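Long-range contacts in SeviL (Septifer virgatus, PDB 6LF2), which binds the glycans of asialo-GM1 and GM1b as an R-type, beta-trefoil lectin of a mussel: residues Lys11-Asn16 and Asp41-Ser46; Ala23-Gly28 and Gly59-Phe64; Thr81-Leu86 and Leu99-Lys104. All coordinates share one frame; numbering follows the deposited sequence.

Contact 1. Residues Lys11-Asn16 and Asp41-Ser46. With NGA (2-acetamido-2-deoxy-beta-D-galactopyranose), chain D; GAL (beta-D-galactopyranose), chain C.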
loop_
_atom_site.group_PDB
_atom_site.type_symbol
_atom_site.label_atom_id
_atom_site.label_comp_id
_atom_site.label_asym_id
_atom_site.label_seq_id
_atom_site.Cartn_x
_atom_site.Cartn_y
_atom_site.Cartn_z
ATOM N N LYS B 11 -2.360 4.608 -11.724
ATOM C CA LYS B 11 -1.016 4.552 -11.171
ATOM C C LYS B 11 -1.108 3.883 -9.810
ATOM O O LYS B 11 -1.994 4.222 -9.019
ATOM C CB LYS B 11 -0.422 5.958 -11.032
ATOM C CG LYS B 11 -0.174 6.694 -12.349
ATOM C CD LYS B 11 1.110 6.241 -13.034
ATOM C CE LYS B 11 1.263 6.916 -14.389
ATOM N NZ LYS B 11 1.131 8.396 -14.287
ATOM N N CYS B 12 -0.211 2.938 -9.537
ATOM C CA CYS B 12 -0.381 2.150 -8.328
ATOM C C CYS B 12 0.949 1.709 -7.739
ATOM O O CYS B 12 1.957 1.569 -8.438
ATOM C CB CYS B 12 -1.253 0.917 -8.586
ATOM S SG CYS B 12 -0.510 -0.290 -9.696
ATOM N N TYR B 13 0.935 1.489 -6.425
ATOM C CA TYR B 13 1.987 0.728 -5.777
ATOM C C TYR B 13 1.620 -0.748 -5.840
ATOM O O TYR B 13 0.440 -1.107 -5.895
ATOM C CB TYR B 13 2.167 1.144 -4.315
ATOM C CG TYR B 13 2.627 2.573 -4.111
ATOM C CD1 TYR B 13 3.974 2.879 -4.049
ATOM C CD2 TYR B 13 1.704 3.612 -3.958
ATOM C CE1 TYR B 13 4.412 4.190 -3.857
ATOM C CE2 TYR B 13 2.129 4.924 -3.766
ATOM C CZ TYR B 13 3.476 5.202 -3.715
ATOM O OH TYR B 13 3.926 6.490 -3.532
ATOM N N ILE B 14 2.643 -1.598 -5.857
ATOM C CA ILE B 14 2.480 -3.048 -5.957
ATOM C C ILE B 14 3.205 -3.639 -4.755
ATOM O O ILE B 14 4.436 -3.730 -4.729
ATOM C CB ILE B 14 3.010 -3.600 -7.289
ATOM C CG1 ILE B 14 2.260 -2.934 -8.450
ATOM C CG2 ILE B 14 2.854 -5.123 -7.336
ATOM C CD1 ILE B 14 2.746 -3.324 -9.850
ATOM N N GLN B 15 2.442 -4.009 -3.726
ATOM C CA GLN B 15 2.996 -4.322 -2.418
ATOM C C GLN B 15 2.680 -5.762 -2.028
ATOM O O GLN B 15 1.589 -6.266 -2.305
ATOM C CB GLN B 15 2.443 -3.340 -1.370
ATOM C CG GLN B 15 3.016 -3.526 0.031
ATOM C CD GLN B 15 2.791 -2.305 0.904
ATOM O OE1 GLN B 15 3.243 -1.199 0.579
ATOM N NE2 GLN B 15 2.088 -2.502 2.023
ATOM N N ASN B 16 3.649 -6.417 -1.393
ATOM C CA ASN B 16 3.530 -7.827 -1.057
ATOM C C ASN B 16 2.913 -8.018 0.320
ATOM O O ASN B 16 3.301 -7.355 1.283
ATOM C CB ASN B 16 4.910 -8.485 -1.089
ATOM C CG ASN B 16 4.824 -9.986 -1.246
ATOM O OD1 ASN B 16 4.645 -10.719 -0.269
ATOM N ND2 ASN B 16 4.932 -10.456 -2.485
ATOM N N ASP B 41 9.296 7.330 -5.195
ATOM C CA ASP B 41 8.593 7.528 -6.460
ATOM C C ASP B 41 8.786 6.374 -7.432
ATOM O O ASP B 41 7.904 6.120 -8.265
ATOM C CB ASP B 41 9.068 8.817 -7.132
ATOM C CG ASP B 41 8.337 10.027 -6.632
ATOM O OD1 ASP B 41 7.466 9.863 -5.750
ATOM O OD2 ASP B 41 8.624 11.136 -7.132
ATOM N N ASP B 42 9.924 5.683 -7.372
ATOM C CA ASP B 42 10.145 4.608 -8.328
ATOM C C ASP B 42 9.392 3.332 -7.955
ATOM O O ASP B 42 9.551 2.309 -8.628
ATOM C CB ASP B 42 11.648 4.343 -8.524
ATOM C CG ASP B 42 12.366 3.887 -7.258
ATOM O OD1 ASP B 42 11.720 3.675 -6.211
ATOM O OD2 ASP B 42 13.603 3.732 -7.322
ATOM N N GLN B 43 8.557 3.383 -6.921
ATOM C CA GLN B 43 7.641 2.298 -6.603
ATOM C C GLN B 43 6.262 2.508 -7.212
ATOM O O GLN B 43 5.362 1.698 -6.968
ATOM C CB GLN B 43 7.528 2.145 -5.071
ATOM C CG GLN B 43 8.868 1.809 -4.405
ATOM C CD GLN B 43 8.883 2.156 -2.927
ATOM O OE1 GLN B 43 7.830 2.340 -2.310
ATOM N NE2 GLN B 43 10.072 2.286 -2.364
ATOM N N ILE B 44 6.063 3.571 -7.992
ATOM C CA ILE B 44 4.776 3.854 -8.616
ATOM C C ILE B 44 4.790 3.311 -10.036
ATOM O O ILE B 44 5.672 3.665 -10.834
ATOM C CB ILE B 44 4.466 5.357 -8.612
ATOM C CG1 ILE B 44 4.507 5.876 -7.168
ATOM C CG2 ILE B 44 3.106 5.617 -9.248
ATOM C CD1 ILE B 44 4.208 7.357 -7.026
ATOM N N TRP B 45 3.799 2.475 -10.355
ATOM C CA TRP B 45 3.704 1.807 -11.647
ATOM C C TRP B 45 2.464 2.252 -12.401
ATOM O O TRP B 45 1.447 2.617 -11.803
ATOM C CB TRP B 45 3.651 0.273 -11.496
ATOM C CG TRP B 45 4.842 -0.308 -10.803
ATOM C CD1 TRP B 45 5.075 -0.321 -9.457
ATOM C CD2 TRP B 45 5.968 -0.976 -11.406
ATOM N NE1 TRP B 45 6.263 -0.936 -9.188
ATOM C CE2 TRP B 45 6.838 -1.350 -10.360
ATOM C CE3 TRP B 45 6.330 -1.284 -12.725
ATOM C CZ2 TRP B 45 8.041 -2.021 -10.582
ATOM C CZ3 TRP B 45 7.533 -1.953 -12.944
ATOM C CH2 TRP B 45 8.372 -2.316 -11.882
ATOM N N SER B 46 2.544 2.183 -13.732
ATOM C CA SER B 46 1.367 2.318 -14.582
ATOM C C SER B 46 0.715 0.950 -14.738
ATOM O O SER B 46 1.349 0.010 -15.229
ATOM C CB SER B 46 1.729 2.885 -15.955
ATOM O OG SER B 46 2.108 4.250 -15.860
HETATM C C1 NGA D . 16.812 2.561 -2.360
HETATM C C2 NGA D . 17.356 3.608 -3.332
HETATM C C3 NGA D . 16.242 4.512 -3.844
HETATM C C4 NGA D . 15.062 3.679 -4.343
HETATM C C5 NGA D . 14.669 2.607 -3.326
HETATM C C6 NGA D . 13.563 1.694 -3.854
HETATM C C7 NGA D . 19.673 4.355 -3.211
HETATM C C8 NGA D . 20.602 5.450 -2.772
HETATM N N2 NGA D . 18.430 4.377 -2.721
HETATM O O3 NGA D . 16.749 5.256 -4.933
HETATM O O4 NGA D . 15.410 3.058 -5.569
HETATM O O5 NGA D . 15.800 1.823 -3.027
HETATM O O6 NGA D . 12.342 2.378 -3.953
HETATM O O7 NGA D . 20.073 3.486 -3.984
HETATM C C1 GAL C . 16.208 6.581 -5.052
HETATM C C2 GAL C . 17.247 7.417 -5.828
HETATM C C3 GAL C . 16.724 8.821 -6.130
HETATM C C4 GAL C . 15.387 8.711 -6.899
HETATM C C5 GAL C . 14.442 7.854 -6.039
HETATM C C6 GAL C . 13.105 7.541 -6.661
HETATM O O2 GAL C . 18.475 7.541 -5.107
HETATM O O3 GAL C . 17.662 9.566 -6.910
HETATM O O4 GAL C . 15.560 8.117 -8.215
HETATM O O5 GAL C . 15.018 6.571 -5.753
HETATM O O6 GAL C . 12.297 8.677 -6.699
HETATM O O HOH W 1 6.407 7.992 -3.483
HETATM O O HOH W 2 5.210 -0.558 -5.724
#

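Contact 2. Residues Ala23-Gly28 and Gly59-Phe64. With NGA (2-acetamido-2-deoxy-beta-D-galactopyranose), chain D; GAL (beta-D-galactopyranose), chain C.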
loop_
_atom_site.group_PDB
_atom_site.type_symbol
_atom_site.label_atom_id
_atom_site.label_comp_id
_atom_site.label_asym_id
_atom_site.label_seq_id
_atom_site.Cartn_x
_atom_site.Cartn_y
_atom_site.Cartn_z
ATOM N N ALA B 23 7.380 -3.450 -5.072
ATOM C CA ALA B 23 8.139 -3.575 -6.309
ATOM C C ALA B 23 8.584 -2.196 -6.777
ATOM O O ALA B 23 7.830 -1.233 -6.679
ATOM C CB ALA B 23 7.267 -4.234 -7.378
ATOM N N PHE B 24 9.809 -2.101 -7.294
ATOM C CA PHE B 24 10.301 -0.822 -7.800
ATOM C C PHE B 24 11.152 -1.052 -9.044
ATOM O O PHE B 24 11.688 -2.140 -9.260
ATOM C CB PHE B 24 11.111 -0.058 -6.736
ATOM C CG PHE B 24 12.453 -0.669 -6.420
ATOM C CD1 PHE B 24 12.578 -1.621 -5.418
ATOM C CD2 PHE B 24 13.594 -0.298 -7.134
ATOM C CE1 PHE B 24 13.819 -2.192 -5.117
ATOM C CE2 PHE B 24 14.833 -0.878 -6.851
ATOM C CZ PHE B 24 14.945 -1.823 -5.838
ATOM N N TYR B 25 11.276 -0.001 -9.859
ATOM C CA TYR B 25 12.224 0.002 -10.972
ATOM C C TYR B 25 12.868 1.380 -11.031
ATOM O O TYR B 25 12.182 2.367 -11.307
ATOM C CB TYR B 25 11.558 -0.337 -12.307
ATOM C CG TYR B 25 12.535 -0.244 -13.466
ATOM C CD1 TYR B 25 13.673 -1.027 -13.486
ATOM C CD2 TYR B 25 12.324 0.643 -14.522
ATOM C CE1 TYR B 25 14.584 -0.948 -14.538
ATOM C CE2 TYR B 25 13.235 0.729 -15.577
ATOM C CZ TYR B 25 14.361 -0.068 -15.570
ATOM O OH TYR B 25 15.283 -0.002 -16.607
ATOM N N ASN B 26 14.178 1.431 -10.783
ATOM C CA ASN B 26 14.966 2.659 -10.881
ATOM C C ASN B 26 15.760 2.629 -12.183
ATOM O O ASN B 26 16.713 1.852 -12.316
ATOM C CB ASN B 26 15.903 2.807 -9.685
ATOM C CG ASN B 26 16.494 4.204 -9.579
ATOM O OD1 ASN B 26 17.426 4.558 -10.312
ATOM N ND2 ASN B 26 15.955 5.009 -8.661
ATOM N N LEU B 27 15.376 3.493 -13.123
ATOM C CA LEU B 27 16.019 3.518 -14.435
ATOM C C LEU B 27 17.509 3.828 -14.328
ATOM O O LEU B 27 18.335 3.159 -14.961
ATOM C CB LEU B 27 15.314 4.538 -15.328
ATOM C CG LEU B 27 15.920 4.752 -16.718
ATOM C CD1 LEU B 27 15.835 3.470 -17.524
ATOM C CD2 LEU B 27 15.188 5.857 -17.414
ATOM N N GLY B 28 17.876 4.823 -13.515
ATOM C CA GLY B 28 19.264 5.258 -13.470
ATOM C C GLY B 28 20.213 4.187 -12.972
ATOM O O GLY B 28 21.343 4.074 -13.452
ATOM N N GLY B 59 3.822 -1.146 -16.123
ATOM C CA GLY B 59 4.820 -0.311 -16.768
ATOM C C GLY B 59 5.491 0.686 -15.843
ATOM O O GLY B 59 4.882 1.186 -14.896
ATOM N N ARG B 60 6.756 0.975 -16.137
ATOM C CA ARG B 60 7.488 2.091 -15.545
ATOM C C ARG B 60 8.538 2.555 -16.544
ATOM O O ARG B 60 9.146 1.732 -17.228
ATOM C CB ARG B 60 8.174 1.709 -14.223
ATOM C CG ARG B 60 7.379 2.062 -12.980
ATOM C CD ARG B 60 8.240 1.991 -11.726
ATOM N NE ARG B 60 9.421 2.859 -11.765
ATOM C CZ ARG B 60 9.394 4.188 -11.664
ATOM N NH1 ARG B 60 8.244 4.833 -11.539
ATOM N NH2 ARG B 60 10.529 4.870 -11.711
ATOM N N GLU B 61 8.747 3.872 -16.621
ATOM C CA GLU B 61 9.827 4.436 -17.433
ATOM C C GLU B 61 9.749 3.961 -18.883
ATOM O O GLU B 61 10.765 3.639 -19.498
ATOM C CB GLU B 61 11.195 4.104 -16.834
ATOM C CG GLU B 61 11.476 4.751 -15.480
ATOM C CD GLU B 61 12.014 6.175 -15.611
ATOM O OE1 GLU B 61 11.865 6.773 -16.699
ATOM O OE2 GLU B 61 12.591 6.697 -14.630
ATOM N N SER B 62 8.534 3.913 -19.427
ATOM C CA SER B 62 8.257 3.511 -20.804
ATOM C C SER B 62 8.624 2.062 -21.086
ATOM O O SER B 62 8.696 1.667 -22.264
ATOM C CB SER B 62 8.970 4.426 -21.808
ATOM O OG SER B 62 8.479 5.756 -21.719
ATOM N N LYS B 63 8.850 1.255 -20.049
ATOM C CA LYS B 63 9.120 -0.169 -20.192
ATOM C C LYS B 63 8.008 -0.977 -19.527
ATOM O O LYS B 63 7.123 -0.435 -18.861
ATOM C CB LYS B 63 10.479 -0.548 -19.588
ATOM C CG LYS B 63 11.665 0.282 -20.064
ATOM C CD LYS B 63 12.949 -0.262 -19.460
ATOM C CE LYS B 63 14.121 0.691 -19.613
ATOM N NZ LYS B 63 14.568 0.842 -21.027
ATOM N N PHE B 64 8.079 -2.297 -19.695
ATOM C CA PHE B 64 7.016 -3.192 -19.257
ATOM C C PHE B 64 7.593 -4.350 -18.462
ATOM O O PHE B 64 8.610 -4.924 -18.843
ATOM C CB PHE B 64 6.232 -3.730 -20.447
ATOM C CG PHE B 64 5.687 -2.658 -21.341
ATOM C CD1 PHE B 64 4.417 -2.143 -21.134
ATOM C CD2 PHE B 64 6.445 -2.169 -22.398
ATOM C CE1 PHE B 64 3.912 -1.149 -21.963
ATOM C CE2 PHE B 64 5.949 -1.181 -23.226
ATOM C CZ PHE B 64 4.683 -0.667 -23.009
HETATM C C1 NGA D . 16.812 2.561 -2.360
HETATM C C2 NGA D . 17.356 3.608 -3.332
HETATM C C3 NGA D . 16.242 4.512 -3.844
HETATM C C4 NGA D . 15.062 3.679 -4.343
HETATM C C5 NGA D . 14.669 2.607 -3.326
HETATM C C6 NGA D . 13.563 1.694 -3.854
HETATM C C7 NGA D . 19.673 4.355 -3.211
HETATM C C8 NGA D . 20.602 5.450 -2.772
HETATM N N2 NGA D . 18.430 4.377 -2.721
HETATM O O3 NGA D . 16.749 5.256 -4.933
HETATM O O4 NGA D . 15.410 3.058 -5.569
HETATM O O5 NGA D . 15.800 1.823 -3.027
HETATM O O6 NGA D . 12.342 2.378 -3.953
HETATM O O7 NGA D . 20.073 3.486 -3.984
HETATM C C1 GAL C . 16.208 6.581 -5.052
HETATM C C2 GAL C . 17.247 7.417 -5.828
HETATM C C3 GAL C . 16.724 8.821 -6.130
HETATM C C4 GAL C . 15.387 8.711 -6.899
HETATM C C5 GAL C . 14.442 7.854 -6.039
HETATM C C6 GAL C . 13.105 7.541 -6.661
HETATM O O2 GAL C . 18.475 7.541 -5.107
HETATM O O3 GAL C . 17.662 9.566 -6.910
HETATM O O4 GAL C . 15.560 8.117 -8.215
HETATM O O5 GAL C . 15.018 6.571 -5.753
HETATM O O6 GAL C . 12.297 8.677 -6.699
HETATM O O HOH W 3 13.434 5.487 -12.524
#

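Contact 3. Residues Thr81-Leu86 and Leu99-Lys104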
loop_
_atom_site.group_PDB
_atom_site.type_symbol
_atom_site.label_atom_id
_atom_site.label_comp_id
_atom_site.label_asym_id
_atom_site.label_seq_id
_atom_site.Cartn_x
_atom_site.Cartn_y
_atom_site.Cartn_z
ATOM N N THR B 81 4.982 -11.833 -23.466
ATOM C CA THR B 81 5.531 -12.135 -22.151
ATOM C C THR B 81 5.421 -10.983 -21.160
ATOM O O THR B 81 5.880 -11.123 -20.017
ATOM C CB THR B 81 6.998 -12.523 -22.282
ATOM O OG1 THR B 81 7.645 -11.580 -23.144
ATOM C CG2 THR B 81 7.128 -13.929 -22.862
ATOM N N THR B 82 4.852 -9.852 -21.570
ATOM C CA THR B 82 4.547 -8.764 -20.651
ATOM C C THR B 82 3.085 -8.780 -20.216
ATOM O O THR B 82 2.638 -7.856 -19.524
ATOM C CB THR B 82 4.886 -7.405 -21.282
ATOM O OG1 THR B 82 4.034 -7.148 -22.405
ATOM C CG2 THR B 82 6.342 -7.338 -21.700
ATOM N N LEU B 83 2.333 -9.811 -20.588
ATOM C CA LEU B 83 0.937 -9.929 -20.187
ATOM C C LEU B 83 0.833 -10.685 -18.870
ATOM O O LEU B 83 1.455 -11.737 -18.700
ATOM C CB LEU B 83 0.102 -10.638 -21.256
ATOM C CG LEU B 83 0.037 -9.955 -22.617
ATOM C CD1 LEU B 83 -0.741 -10.825 -23.592
ATOM C CD2 LEU B 83 -0.616 -8.605 -22.494
ATOM N N TRP B 84 0.034 -10.138 -17.949
ATOM C CA TRP B 84 -0.208 -10.721 -16.636
ATOM C C TRP B 84 -1.704 -10.722 -16.399
ATOM O O TRP B 84 -2.392 -9.772 -16.775
ATOM C CB TRP B 84 0.480 -9.914 -15.519
ATOM C CG TRP B 84 1.931 -9.714 -15.712
ATOM C CD1 TRP B 84 2.533 -8.768 -16.493
ATOM C CD2 TRP B 84 2.983 -10.480 -15.131
ATOM N NE1 TRP B 84 3.892 -8.904 -16.431
ATOM C CE2 TRP B 84 4.199 -9.944 -15.599
ATOM C CE3 TRP B 84 3.018 -11.575 -14.257
ATOM C CZ2 TRP B 84 5.434 -10.460 -15.223
ATOM C CZ3 TRP B 84 4.242 -12.075 -13.880
ATOM C CH2 TRP B 84 5.436 -11.521 -14.363
ATOM N N SER B 85 -2.210 -11.780 -15.775
ATOM C CA SER B 85 -3.583 -11.777 -15.306
ATOM C C SER B 85 -3.603 -11.647 -13.790
ATOM O O SER B 85 -2.639 -12.000 -13.102
ATOM C CB SER B 85 -4.336 -13.042 -15.737
ATOM O OG SER B 85 -3.665 -14.207 -15.301
ATOM N N LEU B 86 -4.701 -11.095 -13.289
ATOM C CA LEU B 86 -4.909 -10.971 -11.854
ATOM C C LEU B 86 -5.727 -12.165 -11.374
ATOM O O LEU B 86 -6.850 -12.390 -11.836
ATOM C CB LEU B 86 -5.597 -9.649 -11.516
ATOM C CG LEU B 86 -4.676 -8.441 -11.311
ATOM C CD1 LEU B 86 -3.854 -8.113 -12.555
ATOM C CD2 LEU B 86 -5.498 -7.236 -10.891
ATOM N N LEU B 99 -0.170 -13.557 -12.588
ATOM C CA LEU B 99 0.162 -14.775 -13.321
ATOM C C LEU B 99 0.620 -14.420 -14.734
ATOM O O LEU B 99 -0.148 -13.847 -15.514
ATOM C CB LEU B 99 -1.045 -15.710 -13.359
ATOM C CG LEU B 99 -0.899 -17.008 -14.152
ATOM C CD1 LEU B 99 0.196 -17.868 -13.533
ATOM C CD2 LEU B 99 -2.234 -17.743 -14.173
ATOM N N ASN B 100 1.864 -14.755 -15.050
ATOM C CA ASN B 100 2.395 -14.497 -16.384
ATOM C C ASN B 100 1.695 -15.376 -17.422
ATOM O O ASN B 100 1.626 -16.600 -17.264
ATOM C CB ASN B 100 3.895 -14.751 -16.388
ATOM C CG ASN B 100 4.541 -14.361 -17.696
ATOM O OD1 ASN B 100 4.895 -15.224 -18.496
ATOM N ND2 ASN B 100 4.696 -13.057 -17.925
ATOM N N LYS B 101 1.188 -14.754 -18.498
ATOM C CA LYS B 101 0.372 -15.487 -19.464
ATOM C C LYS B 101 1.175 -16.567 -20.177
ATOM O O LYS B 101 0.731 -17.718 -20.276
ATOM C CB LYS B 101 -0.238 -14.536 -20.497
ATOM C CG LYS B 101 -1.039 -15.262 -21.603
ATOM C CD LYS B 101 -1.637 -14.281 -22.599
ATOM C CE LYS B 101 -2.670 -14.938 -23.508
ATOM N NZ LYS B 101 -2.099 -16.057 -24.318
ATOM N N VAL B 102 2.349 -16.207 -20.701
ATOM C CA VAL B 102 3.101 -17.131 -21.545
ATOM C C VAL B 102 3.608 -18.308 -20.726
ATOM O O VAL B 102 3.507 -19.469 -21.144
ATOM C CB VAL B 102 4.252 -16.387 -22.249
ATOM C CG1 VAL B 102 5.251 -17.373 -22.858
ATOM C CG2 VAL B 102 3.694 -15.461 -23.327
ATOM N N HIS B 103 4.121 -18.040 -19.532
ATOM C CA HIS B 103 4.825 -19.052 -18.766
ATOM C C HIS B 103 4.032 -19.601 -17.595
ATOM O O HIS B 103 4.509 -20.533 -16.942
ATOM C CB HIS B 103 6.159 -18.492 -18.263
ATOM C CG HIS B 103 7.099 -18.139 -19.371
ATOM N ND1 HIS B 103 7.782 -19.094 -20.092
ATOM C CD2 HIS B 103 7.446 -16.943 -19.905
ATOM C CE1 HIS B 103 8.517 -18.500 -21.016
ATOM N NE2 HIS B 103 8.335 -17.197 -20.922
ATOM N N LYS B 104 2.850 -19.059 -17.319
ATOM C CA LYS B 104 2.017 -19.513 -16.203
ATOM C C LYS B 104 2.828 -19.583 -14.905
ATOM O O LYS B 104 2.770 -20.552 -14.143
ATOM C CB LYS B 104 1.356 -20.855 -16.535
ATOM C CG LYS B 104 0.424 -20.800 -17.761
ATOM C CD LYS B 104 -0.715 -19.800 -17.552
ATOM C CE LYS B 104 -1.762 -19.874 -18.670
ATOM N NZ LYS B 104 -1.253 -19.415 -19.995
HETATM O O HOH W 4 2.932 -13.324 -20.441
#

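Contact 1. Residues Lys11-Asn16 and Asp41-Ser46
Tyr13 reaches out from strand 6-16 to meet the turn Asp41-Gln43, and at Asp41 the meeting is indirect: one water donates to both the phenol OH and Asp41 OD1. Asp42 turns instead to the sugar. Its CG sits between the backbone N and the carbonyl carbon (chi1 62°), which presents both carboxylate oxygens to the N-acetylgalactosamine: OD1 takes the O6 hydroxyl at 2.7 Å and OD2 the O4 hydroxyl at 2.6 Å, while Asn26 also donates to OD2. Gln43 joins in at O6, to which its NE2 donates at 2.8 Å. Its amide is set by neighbours, with Lys38 O taking NE2 and Arg22 donating to OE1. The stem of the same side chain packs on the tyrosine, CB lying 3.8 Å from Tyr13 CD1 with the amide and ring planes 68° apart. Gln43-Ile44-Trp45 matches the QxW signature of R-type beta-trefoil lectins; here the turn carrying the sugar-binding Asp42 and Gln43 leads into strand 45-50, while the tryptophan of the motif is buried. Ile44 comes next, running its CG1 branch against the phenol ring, 3.7 Å from Tyr13 CZ. Trp45 forms an antiparallel hydrogen-bonded pair with Cys12: its N donates to Cys12 O over 2.8 Å, nearly straight at 166°, and its O accepts from Cys12 N. The indole is fixed by its NE1 bond to Ala23 O, and one face receives Ile14 CD1 in a CH-pi contact, 4.0 Å from the centroid of the five-membered ring. Ser46 lies opposite Lys11 as a non-hydrogen-bonded pair, and the bent lysine chain passes alongside the hydroxyl, bringing Lys11 CE within 3.2 Å of Ser46 OG.

Contact 2. Residues Ala23-Gly28 and Gly59-Phe64
Tyr25 O is gripped by two nitrogens of one guanidinium, Arg60 NE at 2.8 Å and Arg60 NH2 at 3.0 Å. NE lies in the carbonyl plane, on a lone pair of the oxygen, whereas NH2 approaches nearly along the C=O axis, and the oxygen lies at the edge of the guanidinium, close to its plane. The third nitrogen, NH1, goes to Ile44 O, which fixes the group's rotation. Arg60 opens a type I' beta turn to Lys63, the tight hairpin joining two strands of the beta-trefoil; Arg60, Glu61 and Lys63 meet the glycan-binding strand 22-26 and Leu27 just after it. A water accepts from Leu27 N and donates to Glu61 OE2 at 2.6 Å; Leu27 CD2 rests against the other carboxylate oxygen. With its CG set anti to the main-chain N (chi1 176°), the Tyr25 ring reaches the lysine, which crosses it at about a right angle, Lys63 CE lying 3.3 Å from Tyr25 OH. The lysine's ammonium forms a salt bridge with Asp76. Phe24 and Asn26, pointing away from the turn, serve the sugar: Asn26 ND2 donates to galactose O4 at 3.2 Å, and N-acetylgalactosamine C6 sits over the centre of the Phe24 ring, 3.6 Å above its plane.

Contact 3. Residues Thr81-Leu86 and Leu99-Lys104
One face of the Trp84 indole carries the side chain of Asn100: CB makes a CH-pi contact 4.1 Å from the centroid of the six-membered ring, and ND2 lies 3.8 Å above the ring plane, offset toward its rim, with amide and ring planes 70° apart. The indole NE1 is held by Leu65 O. Over the centre of the His103 ring lies Val102 CG1, while Thr81 CG2 approaches that ring obliquely and Tyr67 meets it nearly at a right angle. Asn100 ND2 donates to Thr81 O at 3.1 Å from well above the carbonyl plane, and OD1 accepts from His103 N, an Asx motif that ties the following turn to the strand. Placing CG anti to the backbone N (chi1 -174°) brings ND2 within bonding distance of Thr81 O. Leu83 and Lys101 run side by side, their carbon chains touching at CD1 and CD, and Lys101 N donates to Leu83 O at 3.0 Å. A water also donates to that oxygen and accepts from Val102 N. Farther along, Ser85 and Leu99 exchange two backbone bonds, Ser85 N reaching Leu99 O over 2.9 Å, in the antiparallel hairpin of strands 84-88 and 96-100, one of those that build a beta-trefoil.

In the fold
Contacts 1 and 2 interlock: their segments alternate along the chain, they touch directly, and both reach the bound glycan, one supplying carboxylate and amide groups, the other an aromatic face and an asparagine. Contact 1 is mainly buried and rests on strand pairing and apolar packing; contact 2 lies nearer the surface, where an arginine and a water join a turn to a strand with no backbone bond between its segments. A probable hydrogen bond from Ser46 N to Gly59 O ties the two through neighbouring strands 45-50 and 56-60. Contact 3 lies across the chain's centre from contact 1, with no sugar close by, and resembles it in combining antiparallel pairing with a tryptophan. Phe64 packing on Thr82 joins it to contact 2.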